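Local coordinates for protein endoglucanase (Fervidobacterium pennivorans DSM 9078, PDB 6KDD) that probably hydrolyses internal beta-1,4-glucosidic bonds in cellulose and related beta-glucans, as a family 5 glycoside hydrolase built on a (beta/alpha)8 barrel, at residues W38-E43 / E294-F299; V118-W123 / L162-E167; V174-P179 / R188-V193. All blocks are in the same frame, centred on the assembly; numbering follows the deposited sequence.

Interaction 1 (W38-E43 / E294-F299); sequences WGVRIE and EFCAGF
Val40 fits both of its methyl groups against the turn formed by Cys296 and Ala297, and nearly all of the surface shared by the two loops belongs to these three residues. CG1 of Val40 makes the closest approach, 3.7 Å from Cys296 SG. The second branch straddles the neighbours: Val40 CG2 lies 3.9 Å from the same Cys296 SG and 4.1 Å from Ala297 CB. With CG1 trans to the main-chain nitrogen (chi1 -174°), the fork of the valine opens onto the sulfur, which sits across its mouth at nearly equal distance from both methyls. Cys296 meets it with SG tucked between its own N and carbonyl carbon (chi1 57°).

Behind this apolar patch, the turn is braced by the carboxylate of Glu294. Its OE1 accepts from Ala297 N at 2.7 Å through the syn lone pair, while OE2 takes Phe299 N at 2.8 Å from above the carboxylate plane. The amides of Ala297 and Phe299 hold the carboxylate's rotation and tie the turn at two points, one of them in a residue that touches Val40. The peptide bond between Trp293 and Glu294 is cis, as is common at this position in family 5 enzymes.

The loops following the first and last barrel strands therefore meet through methyls and a sulfur alone. Dispersion and the exclusion of water hold such a patch without dictating exact alignment, so the geometry of each loop probably comes from polar bonds elsewhere: those of Glu294 on one side, Gly39 O to Arg304 and Ile42 N to Glu35 on the other.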
ATOM      1  N   TRP A  38      -4.717  -9.566 -14.047  1.00 19.81           N
ATOM      2  CA  TRP A  38      -5.780  -8.718 -13.524  1.00 21.53           C
ATOM      3  C   TRP A  38      -5.828  -7.416 -14.314  1.00 22.16           C
ATOM      4  O   TRP A  38      -6.436  -6.471 -13.858  1.00 21.16           O
ATOM      5  CB  TRP A  38      -5.602  -8.449 -12.019  1.00 20.80           C
ATOM      6  CG  TRP A  38      -5.914  -9.617 -11.140  1.00 21.13           C
ATOM      7  CD1 TRP A  38      -6.418 -10.829 -11.519  1.00 24.06           C
ATOM      8  CD2 TRP A  38      -5.800  -9.663  -9.716  1.00 22.55           C
ATOM      9  NE1 TRP A  38      -6.607 -11.627 -10.436  1.00 20.98           N
ATOM     10  CE2 TRP A  38      -6.245 -10.942  -9.312  1.00 23.54           C
ATOM     11  CE3 TRP A  38      -5.337  -8.754  -8.748  1.00 19.05           C
ATOM     12  CZ2 TRP A  38      -6.288 -11.319  -7.972  1.00 23.07           C
ATOM     13  CZ3 TRP A  38      -5.397  -9.138  -7.423  1.00 21.78           C
ATOM     14  CH2 TRP A  38      -5.866 -10.390  -7.037  1.00 22.58           C
ATOM     15  N   GLY A  39      -5.145  -7.351 -15.459  1.00 20.23           N
ATOM     16  CA  GLY A  39      -5.475  -6.306 -16.417  1.00 25.05           C
ATOM     17  C   GLY A  39      -4.318  -5.330 -16.629  1.00 24.95           C
ATOM     18  O   GLY A  39      -4.369  -4.548 -17.573  1.00 25.74           O
ATOM     19  N   VAL A  40      -3.260  -5.405 -15.786  1.00 19.21           N
ATOM     20  CA  VAL A  40      -2.173  -4.421 -15.866  1.00 19.69           C
ATOM     21  C   VAL A  40      -0.834  -5.129 -15.947  1.00 18.21           C
ATOM     22  O   VAL A  40      -0.541  -6.041 -15.174  1.00 19.93           O
ATOM     23  CB  VAL A  40      -2.130  -3.425 -14.685  1.00 18.82           C
ATOM     24  CG1 VAL A  40      -1.075  -2.364 -14.941  1.00 20.20           C
ATOM     25  CG2 VAL A  40      -3.480  -2.743 -14.506  1.00 17.54           C
ATOM     26  N   ARG A  41      -0.034  -4.721 -16.933  1.00 20.26           N
ATOM     27  CA  ARG A  41       1.374  -5.063 -16.966  1.00 20.27           C
ATOM     28  C   ARG A  41       2.134  -3.744 -16.790  1.00 21.11           C
ATOM     29  O   ARG A  41       1.787  -2.736 -17.389  1.00 21.80           O
ATOM     30  CB  ARG A  41       1.750  -5.680 -18.318  1.00 22.94           C
ATOM     31  CG  ARG A  41       3.204  -6.133 -18.395  1.00 27.56           C
ATOM     32  CD  ARG A  41       3.600  -6.476 -19.832  1.00 35.46           C
ATOM     33  NE  ARG A  41       4.899  -7.113 -19.684  1.00 44.04           N
ATOM     34  CZ  ARG A  41       6.101  -6.523 -19.785  1.00 50.22           C
ATOM     35  NH1 ARG A  41       6.231  -5.232 -20.084  1.00 42.45           N
ATOM     36  NH2 ARG A  41       7.182  -7.255 -19.592  1.00 52.40           N
ATOM     37  N   ILE A  42       3.160  -3.748 -15.936  1.00 24.83           N
ATOM     38  CA  ILE A  42       3.808  -2.489 -15.596  1.00 18.80           C
ATOM     39  C   ILE A  42       4.742  -2.103 -16.736  1.00 21.02           C
ATOM     40  O   ILE A  42       5.759  -2.733 -16.952  1.00 22.67           O
ATOM     41  CB  ILE A  42       4.543  -2.606 -14.242  1.00 20.29           C
ATOM     42  CG1 ILE A  42       3.635  -3.140 -13.126  1.00 19.16           C
ATOM     43  CG2 ILE A  42       5.199  -1.275 -13.870  1.00 21.69           C
ATOM     44  CD1 ILE A  42       4.324  -3.263 -11.758  1.00 19.91           C
ATOM     45  N   GLU A  43       4.397  -1.042 -17.461  1.00 20.41           N
ATOM     46  CA  GLU A  43       5.224  -0.606 -18.581  1.00 24.20           C
ATOM     47  C   GLU A  43       6.241   0.403 -18.049  1.00 23.32           C
ATOM     48  O   GLU A  43       5.907   1.198 -17.182  1.00 21.16           O
ATOM     49  CB  GLU A  43       4.355   0.079 -19.636  1.00 23.01           C
ATOM     50  CG  GLU A  43       3.360  -0.873 -20.309  1.00 34.15           C
ATOM     51  CD  GLU A  43       4.010  -2.085 -20.976  1.00 40.31           C
ATOM     52  OE1 GLU A  43       5.183  -1.979 -21.388  1.00 43.15           O
ATOM     53  OE2 GLU A  43       3.367  -3.141 -21.060  1.00 42.09           O
ATOM     54  N   GLU A 294      -6.051   3.266  -7.430  1.00 16.96           N
ATOM     55  CA  GLU A 294      -4.706   2.923  -7.900  1.00 17.88           C
ATOM     56  C   GLU A 294      -4.492   3.604  -9.254  1.00 19.09           C
ATOM     57  O   GLU A 294      -5.343   4.407  -9.686  1.00 21.73           O
ATOM     58  CB  GLU A 294      -4.451   1.408  -7.916  1.00 19.87           C
ATOM     59  CG  GLU A 294      -5.686   0.573  -8.252  1.00 20.43           C
ATOM     60  CD  GLU A 294      -6.280   0.724  -9.641  1.00 23.58           C
ATOM     61  OE1 GLU A 294      -5.567   1.176 -10.584  1.00 24.15           O
ATOM     62  OE2 GLU A 294      -7.467   0.375  -9.786  1.00 21.99           O
ATOM     63  N   PHE A 295      -3.348   3.323  -9.905  1.00 17.18           N
ATOM     64  CA  PHE A 295      -2.890   4.100 -11.051  1.00 17.42           C
ATOM     65  C   PHE A 295      -3.807   3.972 -12.270  1.00 19.48           C
ATOM     66  O   PHE A 295      -4.293   5.003 -12.754  1.00 18.07           O
ATOM     67  CB  PHE A 295      -1.461   3.699 -11.415  1.00 17.59           C
ATOM     68  CG  PHE A 295      -0.939   4.263 -12.717  1.00 16.55           C
ATOM     69  CD1 PHE A 295      -0.820   5.647 -12.887  1.00 17.95           C
ATOM     70  CD2 PHE A 295      -0.468   3.415 -13.722  1.00 19.68           C
ATOM     71  CE1 PHE A 295      -0.297   6.164 -14.070  1.00 20.22           C
ATOM     72  CE2 PHE A 295       0.019   3.928 -14.915  1.00 20.81           C
ATOM     73  CZ  PHE A 295       0.097   5.306 -15.092  1.00 21.23           C
ATOM     74  N   CYS A 296      -4.034   2.741 -12.794  1.00 19.00           N
ATOM     75  CA  CYS A 296      -4.740   2.646 -14.073  1.00 21.95           C
ATOM     76  C   CYS A 296      -5.801   1.545 -14.218  1.00 23.46           C
ATOM     77  O   CYS A 296      -6.221   1.277 -15.360  1.00 24.97           O
ATOM     78  CB  CYS A 296      -3.768   2.462 -15.237  1.00 20.49           C
ATOM     79  SG  CYS A 296      -2.679   1.011 -15.063  1.00 23.11           S
ATOM     80  N   ALA A 297      -6.288   0.941 -13.143  1.00 21.37           N
ATOM     81  CA  ALA A 297      -7.272  -0.136 -13.334  1.00 23.76           C
ATOM     82  C   ALA A 297      -8.670   0.337 -12.878  1.00 24.32           C
ATOM     83  O   ALA A 297      -9.067   1.447 -13.195  1.00 25.39           O
ATOM     84  CB  ALA A 297      -6.830  -1.429 -12.643  1.00 20.91           C
ATOM     85  N   GLY A 298      -9.415  -0.479 -12.111  1.00 22.54           N
ATOM     86  CA  GLY A 298     -10.803  -0.165 -11.789  1.00 23.41           C
ATOM     87  C   GLY A 298     -11.011   1.074 -10.910  1.00 24.15           C
ATOM     88  O   GLY A 298     -12.147   1.548 -10.775  1.00 25.48           O
ATOM     89  N   PHE A 299      -9.958   1.516 -10.203  1.00 19.65           N
ATOM     90  CA  PHE A 299     -10.019   2.736  -9.405  1.00 20.18           C
ATOM     91  C   PHE A 299      -9.111   3.790 -10.026  1.00 21.26           C
ATOM     92  O   PHE A 299      -8.784   4.748  -9.354  1.00 22.61           O
ATOM     93  CB  PHE A 299      -9.400   2.456  -8.027  1.00 18.78           C
ATOM     94  CG  PHE A 299     -10.202   1.583  -7.091  1.00 19.23           C
ATOM     95  CD1 PHE A 299     -10.356   0.212  -7.312  1.00 21.48           C
ATOM     96  CD2 PHE A 299     -10.719   2.121  -5.932  1.00 17.32           C
ATOM     97  CE1 PHE A 299     -11.064  -0.557  -6.405  1.00 23.02           C
ATOM     98  CE2 PHE A 299     -11.403   1.345  -5.019  1.00 19.02           C
ATOM     99  CZ  PHE A 299     -11.611   0.011  -5.275  1.00 22.28           C
TER

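Interaction 2 (V118-W123 / L162-E167); sequences VLVEIW and LKVIRE
One residue beyond Ile165, which packs against Trp123, the NH1 of Arg166 is gripped by two main-chain oxygens, those of Asn169 and Arg172, while its NE forms a salt bridge with Asp195. That polar knot ties Arg166 to the chain that follows and to Asp195; the face turned to helix 112-129 is apolar.

Ile165 reaches across with its long branch. CG1 is set opposite the carbonyl carbon (chi1 -68°) and the chain runs on extended, which carries CD1 to 4.0 Å from Trp123 CE3 and 4.1 Å from Trp123 CD2. The methyl comes obliquely to the indole near the junction of its two rings. Further back along both side chains, Ile165 CG1 lies 4.1 Å from Trp123 CB, so the isoleucine touches the tryptophan both at its root and on the ring. The indole itself is fixed by its NE1, which donates to the carbonyl oxygen of Ile141, and its ring also meets that of Phe139.

A turn away on helix 112-129, Val120 and Val164 meet with their branches roughly at right angles. Their CG1 methyls are 3.9 Å apart, and Val164 CG2 rests 3.7 Å from Val120 O, packed against the main chain itself. Val164 is twisted well off a staggered rotamer (chi1 -32°) in this fit.

Val161 continues the apolar seam, touching Leu119, Val120 and Trp123. These are adjacent outer helices of the barrel: helix 112-129 leads into strand 137-140, helix 151-168 into strand 174-177. Trp123 reaches inward to Phe139 on the first of these strands, and Ile165 rests on Val174 of the second.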
ATOM      1  N   VAL A 118       7.362 -18.936   6.083  1.00 33.98           N
ATOM      2  CA  VAL A 118       7.536 -18.721   4.652  1.00 33.85           C
ATOM      3  C   VAL A 118       7.668 -17.222   4.371  1.00 37.17           C
ATOM      4  O   VAL A 118       8.558 -16.827   3.607  1.00 35.66           O
ATOM      5  CB  VAL A 118       6.398 -19.333   3.823  1.00 36.13           C
ATOM      6  CG1 VAL A 118       6.511 -19.002   2.336  1.00 33.99           C
ATOM      7  CG2 VAL A 118       6.276 -20.824   4.033  1.00 36.50           C
ATOM      8  N   LEU A 119       6.775 -16.408   4.968  1.00 33.42           N
ATOM      9  CA  LEU A 119       6.914 -14.954   4.897  1.00 30.88           C
ATOM     10  C   LEU A 119       8.316 -14.548   5.366  1.00 32.96           C
ATOM     11  O   LEU A 119       8.921 -13.659   4.791  1.00 26.93           O
ATOM     12  CB  LEU A 119       5.843 -14.205   5.706  1.00 29.10           C
ATOM     13  CG  LEU A 119       5.840 -12.665   5.552  1.00 28.64           C
ATOM     14  CD1 LEU A 119       5.529 -12.251   4.111  1.00 27.61           C
ATOM     15  CD2 LEU A 119       4.912 -11.968   6.538  1.00 32.32           C
ATOM     16  N   VAL A 120       8.816 -15.178   6.442  1.00 27.63           N
ATOM     17  CA  VAL A 120      10.112 -14.815   6.987  1.00 30.50           C
ATOM     18  C   VAL A 120      11.189 -15.035   5.920  1.00 27.39           C
ATOM     19  O   VAL A 120      12.036 -14.161   5.726  1.00 29.72           O
ATOM     20  CB  VAL A 120      10.429 -15.535   8.327  1.00 34.49           C
ATOM     21  CG1 VAL A 120      11.922 -15.450   8.661  1.00 33.26           C
ATOM     22  CG2 VAL A 120       9.653 -14.914   9.482  1.00 28.12           C
ATOM     23  N   GLU A 121      11.101 -16.169   5.210  1.00 28.78           N
ATOM     24  CA  GLU A 121      12.110 -16.576   4.244  1.00 31.70           C
ATOM     25  C   GLU A 121      12.004 -15.771   2.951  1.00 33.49           C
ATOM     26  O   GLU A 121      13.017 -15.495   2.297  1.00 23.59           O
ATOM     27  CB  GLU A 121      12.005 -18.073   3.940  1.00 31.77           C
ATOM     28  CG  GLU A 121      12.570 -18.954   5.062  1.00 37.44           C
ATOM     29  CD  GLU A 121      13.932 -18.545   5.613  1.00 41.11           C
ATOM     30  OE1 GLU A 121      14.867 -18.316   4.808  1.00 41.39           O
ATOM     31  OE2 GLU A 121      14.055 -18.404   6.839  1.00 42.86           O
ATOM     32  N   ILE A 122      10.764 -15.425   2.569  1.00 27.61           N
ATOM     33  CA  ILE A 122      10.569 -14.555   1.417  1.00 25.47           C
ATOM     34  C   ILE A 122      11.329 -13.272   1.674  1.00 23.25           C
ATOM     35  O   ILE A 122      12.132 -12.843   0.838  1.00 32.72           O
ATOM     36  CB  ILE A 122       9.058 -14.338   1.114  1.00 25.98           C
ATOM     37  CG1 ILE A 122       8.482 -15.600   0.474  1.00 23.37           C
ATOM     38  CG2 ILE A 122       8.866 -13.140   0.176  1.00 25.64           C
ATOM     39  CD1 ILE A 122       6.944 -15.645   0.350  1.00 29.30           C
ATOM     40  N   TRP A 123      11.088 -12.670   2.831  1.00 23.84           N
ATOM     41  CA  TRP A 123      11.722 -11.423   3.177  1.00 25.12           C
ATOM     42  C   TRP A 123      13.236 -11.574   3.329  1.00 30.30           C
ATOM     43  O   TRP A 123      13.955 -10.611   3.086  1.00 23.70           O
ATOM     44  CB  TRP A 123      11.038 -10.754   4.366  1.00 25.65           C
ATOM     45  CG  TRP A 123       9.919  -9.915   3.824  1.00 30.66           C
ATOM     46  CD1 TRP A 123       8.565 -10.106   3.935  1.00 30.75           C
ATOM     47  CD2 TRP A 123      10.109  -8.790   2.954  1.00 25.00           C
ATOM     48  NE1 TRP A 123       7.900  -9.113   3.254  1.00 28.02           N
ATOM     49  CE2 TRP A 123       8.823  -8.283   2.660  1.00 26.41           C
ATOM     50  CE3 TRP A 123      11.250  -8.126   2.466  1.00 23.21           C
ATOM     51  CZ2 TRP A 123       8.659  -7.200   1.796  1.00 25.03           C
ATOM     52  CZ3 TRP A 123      11.086  -7.016   1.669  1.00 24.37           C
ATOM     53  CH2 TRP A 123       9.802  -6.581   1.318  1.00 23.07           C
ATOM     54  N   LEU A 162      11.009  -8.588  10.649  1.00 28.45           N
ATOM     55  CA  LEU A 162      11.817  -7.382  10.720  1.00 34.98           C
ATOM     56  C   LEU A 162      13.237  -7.727  11.159  1.00 39.90           C
ATOM     57  O   LEU A 162      14.212  -7.209  10.605  1.00 33.42           O
ATOM     58  CB  LEU A 162      11.179  -6.391  11.695  1.00 32.08           C
ATOM     59  CG  LEU A 162      11.973  -5.111  11.940  1.00 40.99           C
ATOM     60  CD1 LEU A 162      12.159  -4.294  10.653  1.00 34.99           C
ATOM     61  CD2 LEU A 162      11.299  -4.266  13.005  1.00 33.46           C
ATOM     62  N   LYS A 163      13.322  -8.604  12.169  1.00 40.47           N
ATOM     63  CA  LYS A 163      14.610  -9.064  12.659  1.00 47.59           C
ATOM     64  C   LYS A 163      15.464  -9.515  11.477  1.00 45.18           C
ATOM     65  O   LYS A 163      16.599  -9.042  11.328  1.00 41.85           O
ATOM     66  CB  LYS A 163      14.461 -10.185  13.696  1.00 49.75           C
ATOM     67  CG  LYS A 163      15.761 -10.611  14.369  1.00 52.94           C
ATOM     68  CD  LYS A 163      16.465  -9.494  15.149  1.00 58.22           C
ATOM     69  CE  LYS A 163      17.572  -9.996  16.063  1.00 65.81           C
ATOM     70  NZ  LYS A 163      18.680 -10.641  15.312  1.00 58.67           N
ATOM     71  N   VAL A 164      14.904 -10.399  10.633  1.00 40.42           N
ATOM     72  CA  VAL A 164      15.699 -10.907   9.524  1.00 40.62           C
ATOM     73  C   VAL A 164      15.993  -9.848   8.459  1.00 39.56           C
ATOM     74  O   VAL A 164      17.091  -9.854   7.908  1.00 41.98           O
ATOM     75  CB  VAL A 164      15.279 -12.279   8.964  1.00 41.65           C
ATOM     76  CG1 VAL A 164      14.709 -13.178  10.047  1.00 45.82           C
ATOM     77  CG2 VAL A 164      14.396 -12.234   7.736  1.00 43.77           C
ATOM     78  N   ILE A 165      15.057  -8.923   8.184  1.00 35.35           N
ATOM     79  CA  ILE A 165      15.358  -7.873   7.209  1.00 31.05           C
ATOM     80  C   ILE A 165      16.548  -7.073   7.730  1.00 32.38           C
ATOM     81  O   ILE A 165      17.462  -6.702   6.978  1.00 33.50           O
ATOM     82  CB  ILE A 165      14.123  -6.978   6.990  1.00 27.36           C
ATOM     83  CG1 ILE A 165      13.000  -7.752   6.292  1.00 26.59           C
ATOM     84  CG2 ILE A 165      14.476  -5.681   6.272  1.00 26.65           C
ATOM     85  CD1 ILE A 165      11.653  -7.023   6.286  1.00 28.50           C
ATOM     86  N   ARG A 166      16.543  -6.847   9.049  1.00 33.35           N
ATOM     87  CA  ARG A 166      17.523  -5.970   9.682  1.00 36.40           C
ATOM     88  C   ARG A 166      18.924  -6.582   9.653  1.00 35.71           C
ATOM     89  O   ARG A 166      19.908  -5.861   9.800  1.00 37.40           O
ATOM     90  CB  ARG A 166      17.116  -5.638  11.119  1.00 37.40           C
ATOM     91  CG  ARG A 166      15.963  -4.659  11.234  1.00 33.65           C
ATOM     92  CD  ARG A 166      16.442  -3.261  10.952  1.00 37.11           C
ATOM     93  NE  ARG A 166      15.400  -2.243  10.964  1.00 39.52           N
ATOM     94  CZ  ARG A 166      15.014  -1.561   9.889  1.00 41.48           C
ATOM     95  NH1 ARG A 166      15.564  -1.816   8.708  1.00 39.35           N
ATOM     96  NH2 ARG A 166      14.086  -0.630  10.014  1.00 37.73           N
ATOM     97  N   GLU A 167      19.014  -7.901   9.466  1.00 33.60           N
ATOM     98  CA  GLU A 167      20.308  -8.567   9.464  1.00 39.09           C
ATOM     99  C   GLU A 167      21.107  -8.095   8.254  1.00 41.47           C
ATOM    100  O   GLU A 167      22.318  -7.914   8.349  1.00 38.91           O
ATOM    101  CB  GLU A 167      20.155 -10.088   9.347  1.00 37.42           C
ATOM    102  CG  GLU A 167      19.613 -10.733  10.615  1.00 49.66           C
ATOM    103  CD  GLU A 167      19.383 -12.239  10.549  1.00 50.58           C
ATOM    104  OE1 GLU A 167      19.137 -12.830  11.609  1.00 61.47           O
ATOM    105  OE2 GLU A 167      19.463 -12.830   9.451  1.00 53.59           O
TER

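Interaction 3 (V174-P179 / R188-V193); sequences VIIDAP and RSLKLV
The puckered ring of Pro179 and the side chain of Leu190 meet obliquely, with Pro179 CD 3.9 Å from Leu190 CD1, while the next ring carbon, Pro179 CG, lies 3.6 Å from Ser189 OG. The proline thus receives two consecutive loop residues through neighbouring ring atoms. The flat amide of Asn155 steadies the loop: its OD1 accepts from Lys191 N and its ND2 donates to Ser189 O, so one side chain bonds main-chain atoms on either side of Leu190.

Leu190 gives up more surface here than any other residue. With CG trans to its main-chain nitrogen (chi1 -159°), both methyls are carried up to the strand end. CD1 is the busier one: besides the proline it lies 3.8 Å from Asp177 O and 4.4 Å from Ile176 CG2. Its twin, Leu190 CD2, sits 4.3 Å from Ala178 CA. The main-chain oxygen of Asp177 is not left to hydrocarbon, since it accepts a hydrogen bond from Trp154 NE1.

In the (beta/alpha)8 barrel this is the connection from the fifth strand, 174-177, to the sixth, 198-204. The chain leaves the strand, passes the short helix 179-182, and runs back alongside the strand, Leu190 beside Ala178 and Leu192 beside Ile176.

The side chain of Asp177 leaves the main chain away from the loop, and its OD2 accepts from Glu144 N. Glu144 belongs to the Asn-Glu-Pro sequence that in family 5 relatives supplies the acid/base, so Asp177 probably helps shape the catalytic centre.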
ATOM      1  N   VAL A 174      11.075   0.293   6.961  1.00 25.48           N
ATOM      2  CA  VAL A 174      10.184  -0.847   6.823  1.00 24.87           C
ATOM      3  C   VAL A 174       8.787  -0.383   7.244  1.00 27.80           C
ATOM      4  O   VAL A 174       8.625   0.343   8.235  1.00 25.37           O
ATOM      5  CB  VAL A 174      10.685  -2.069   7.619  1.00 24.49           C
ATOM      6  CG1 VAL A 174       9.735  -3.253   7.509  1.00 26.10           C
ATOM      7  CG2 VAL A 174      12.055  -2.490   7.119  1.00 28.39           C
ATOM      8  N   ILE A 175       7.799  -0.712   6.406  1.00 29.52           N
ATOM      9  CA  ILE A 175       6.448  -0.224   6.659  1.00 27.00           C
ATOM     10  C   ILE A 175       5.692  -1.349   7.357  1.00 25.19           C
ATOM     11  O   ILE A 175       5.713  -2.480   6.898  1.00 23.71           O
ATOM     12  CB  ILE A 175       5.788   0.247   5.341  1.00 22.19           C
ATOM     13  CG1 ILE A 175       6.486   1.527   4.860  1.00 25.66           C
ATOM     14  CG2 ILE A 175       4.313   0.522   5.558  1.00 23.90           C
ATOM     15  CD1 ILE A 175       6.283   1.807   3.404  1.00 25.03           C
ATOM     16  N   ILE A 176       5.045  -1.032   8.489  1.00 26.32           N
ATOM     17  CA  ILE A 176       4.282  -2.044   9.218  1.00 26.86           C
ATOM     18  C   ILE A 176       2.810  -1.657   9.121  1.00 25.20           C
ATOM     19  O   ILE A 176       2.416  -0.571   9.580  1.00 25.80           O
ATOM     20  CB  ILE A 176       4.677  -2.066  10.722  1.00 27.51           C
ATOM     21  CG1 ILE A 176       6.205  -2.120  10.897  1.00 27.90           C
ATOM     22  CG2 ILE A 176       3.971  -3.219  11.427  1.00 25.76           C
ATOM     23  CD1 ILE A 176       6.826  -3.384  10.277  1.00 29.18           C
ATOM     24  N   ASP A 177       2.028  -2.554   8.526  1.00 25.14           N
ATOM     25  CA  ASP A 177       0.621  -2.267   8.311  1.00 25.59           C
ATOM     26  C   ASP A 177      -0.120  -2.542   9.631  1.00 24.48           C
ATOM     27  O   ASP A 177       0.218  -3.480  10.322  1.00 25.78           O
ATOM     28  CB  ASP A 177       0.030  -3.233   7.278  1.00 23.90           C
ATOM     29  CG  ASP A 177       0.341  -2.882   5.814  1.00 27.04           C
ATOM     30  OD1 ASP A 177       1.469  -2.395   5.520  1.00 26.12           O
ATOM     31  OD2 ASP A 177      -0.527  -3.112   4.977  1.00 24.59           O
ATOM     32  N   ALA A 178      -1.165  -1.767   9.912  1.00 27.73           N
ATOM     33  CA  ALA A 178      -2.178  -2.158  10.888  1.00 27.77           C
ATOM     34  C   ALA A 178      -2.854  -3.471  10.492  1.00 28.14           C
ATOM     35  O   ALA A 178      -2.937  -3.805   9.313  1.00 27.61           O
ATOM     36  CB  ALA A 178      -3.139  -1.015  11.133  1.00 24.16           C
ATOM     37  N   PRO A 179      -3.336  -4.310  11.463  1.00 29.02           N
ATOM     38  CA  PRO A 179      -4.062  -5.538  11.126  1.00 26.25           C
ATOM     39  C   PRO A 179      -5.523  -5.182  10.782  1.00 24.94           C
ATOM     40  O   PRO A 179      -5.832  -4.002  10.577  1.00 26.81           O
ATOM     41  CB  PRO A 179      -3.913  -6.347  12.431  1.00 28.10           C
ATOM     42  CG  PRO A 179      -3.922  -5.292  13.497  1.00 30.14           C
ATOM     43  CD  PRO A 179      -3.146  -4.129  12.921  1.00 30.41           C
ATOM     44  N   ARG A 188      -4.509   1.221  16.920  1.00 41.84           N
ATOM     45  CA  ARG A 188      -4.393   1.101  18.369  1.00 42.57           C
ATOM     46  C   ARG A 188      -4.097  -0.340  18.783  1.00 40.29           C
ATOM     47  O   ARG A 188      -3.542  -0.568  19.857  1.00 41.29           O
ATOM     48  CB  ARG A 188      -5.653   1.611  19.078  1.00 51.18           C
ATOM     49  CG  ARG A 188      -5.913   3.097  18.893  1.00 55.74           C
ATOM     50  CD  ARG A 188      -6.045   3.870  20.192  1.00 64.08           C
ATOM     51  NE  ARG A 188      -6.116   5.256  19.762  1.00 73.24           N
ATOM     52  CZ  ARG A 188      -7.116   6.094  20.005  1.00 83.51           C
ATOM     53  NH1 ARG A 188      -8.149   5.711  20.739  1.00 90.79           N
ATOM     54  NH2 ARG A 188      -7.062   7.323  19.520  1.00 84.77           N
ATOM     55  N   SER A 189      -4.400  -1.328  17.931  1.00 33.59           N
ATOM     56  CA  SER A 189      -4.134  -2.699  18.346  1.00 35.38           C
ATOM     57  C   SER A 189      -2.754  -3.214  17.893  1.00 41.25           C
ATOM     58  O   SER A 189      -2.420  -4.400  18.011  1.00 41.35           O
ATOM     59  CB  SER A 189      -5.290  -3.604  18.019  1.00 41.65           C
ATOM     60  OG  SER A 189      -5.061  -4.294  16.816  1.00 57.80           O
ATOM     61  N   LEU A 190      -1.891  -2.299  17.447  1.00 39.51           N
ATOM     62  CA  LEU A 190      -0.568  -2.681  16.966  1.00 44.66           C
ATOM     63  C   LEU A 190       0.445  -2.530  18.105  1.00 43.97           C
ATOM     64  O   LEU A 190       0.507  -1.482  18.732  1.00 49.00           O
ATOM     65  CB  LEU A 190      -0.279  -1.717  15.811  1.00 41.08           C
ATOM     66  CG  LEU A 190       0.754  -2.087  14.757  1.00 42.40           C
ATOM     67  CD1 LEU A 190       0.502  -3.436  14.109  1.00 35.93           C
ATOM     68  CD2 LEU A 190       0.802  -0.965  13.729  1.00 39.77           C
ATOM     69  N   LYS A 191       1.231  -3.576  18.380  1.00 40.64           N
ATOM     70  CA  LYS A 191       2.355  -3.467  19.304  1.00 46.41           C
ATOM     71  C   LYS A 191       3.654  -3.099  18.577  1.00 41.75           C
ATOM     72  O   LYS A 191       4.247  -3.925  17.900  1.00 39.13           O
ATOM     73  CB  LYS A 191       2.518  -4.779  20.077  1.00 53.53           C
ATOM     74  CG  LYS A 191       3.284  -4.650  21.389  1.00 64.04           C
ATOM     75  CD  LYS A 191       3.492  -5.968  22.111  1.00 72.22           C
ATOM     76  CE  LYS A 191       2.196  -6.666  22.473  1.00 79.11           C
ATOM     77  NZ  LYS A 191       2.340  -8.141  22.416  1.00 76.48           N
ATOM     78  N   LEU A 192       4.121  -1.857  18.752  1.00 41.65           N
ATOM     79  CA  LEU A 192       5.306  -1.354  18.070  1.00 40.70           C
ATOM     80  C   LEU A 192       6.584  -1.893  18.711  1.00 47.27           C
ATOM     81  O   LEU A 192       6.716  -1.911  19.927  1.00 51.37           O
ATOM     82  CB  LEU A 192       5.307   0.179  18.112  1.00 39.77           C
ATOM     83  CG  LEU A 192       4.192   0.860  17.319  1.00 42.21           C
ATOM     84  CD1 LEU A 192       4.229   2.369  17.526  1.00 43.11           C
ATOM     85  CD2 LEU A 192       4.292   0.532  15.839  1.00 41.43           C
ATOM     86  N   VAL A 193       7.553  -2.288  17.876  1.00 53.91           N
ATOM     87  CA  VAL A 193       8.877  -2.682  18.338  1.00 47.69           C
ATOM     88  C   VAL A 193       9.710  -1.416  18.527  1.00 47.31           C
ATOM     89  O   VAL A 193       9.309  -0.322  18.121  1.00 42.93           O
ATOM     90  CB  VAL A 193       9.558  -3.643  17.340  1.00 51.60           C
ATOM     91  CG1 VAL A 193       8.824  -4.960  17.202  1.00 54.04           C
ATOM     92  CG2 VAL A 193       9.723  -3.000  15.978  1.00 49.08           C
TER

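Interactions 2 and 3 are neighbours, their centres about 16 Å apart, joined where helix 151-168 runs into strand 174-177. Leu162 CD2 packs 3.6 Å from Val193 CG2, and Ile165 CG2 lies 4.1 Å from Val174 CG2, so the helix pair and the covered strand share one apolar layer. Interaction 1 stands apart, its centre about 28 Å from each of the others, and lies across the chain's centre from interaction 3. Both of its segments follow barrel strands, and the side chain of Ala297 is about 6 Å from a bound glycerol, which may mark a pocket. Interaction 3 is linked to the probable acid/base, Glu144, through Asp177.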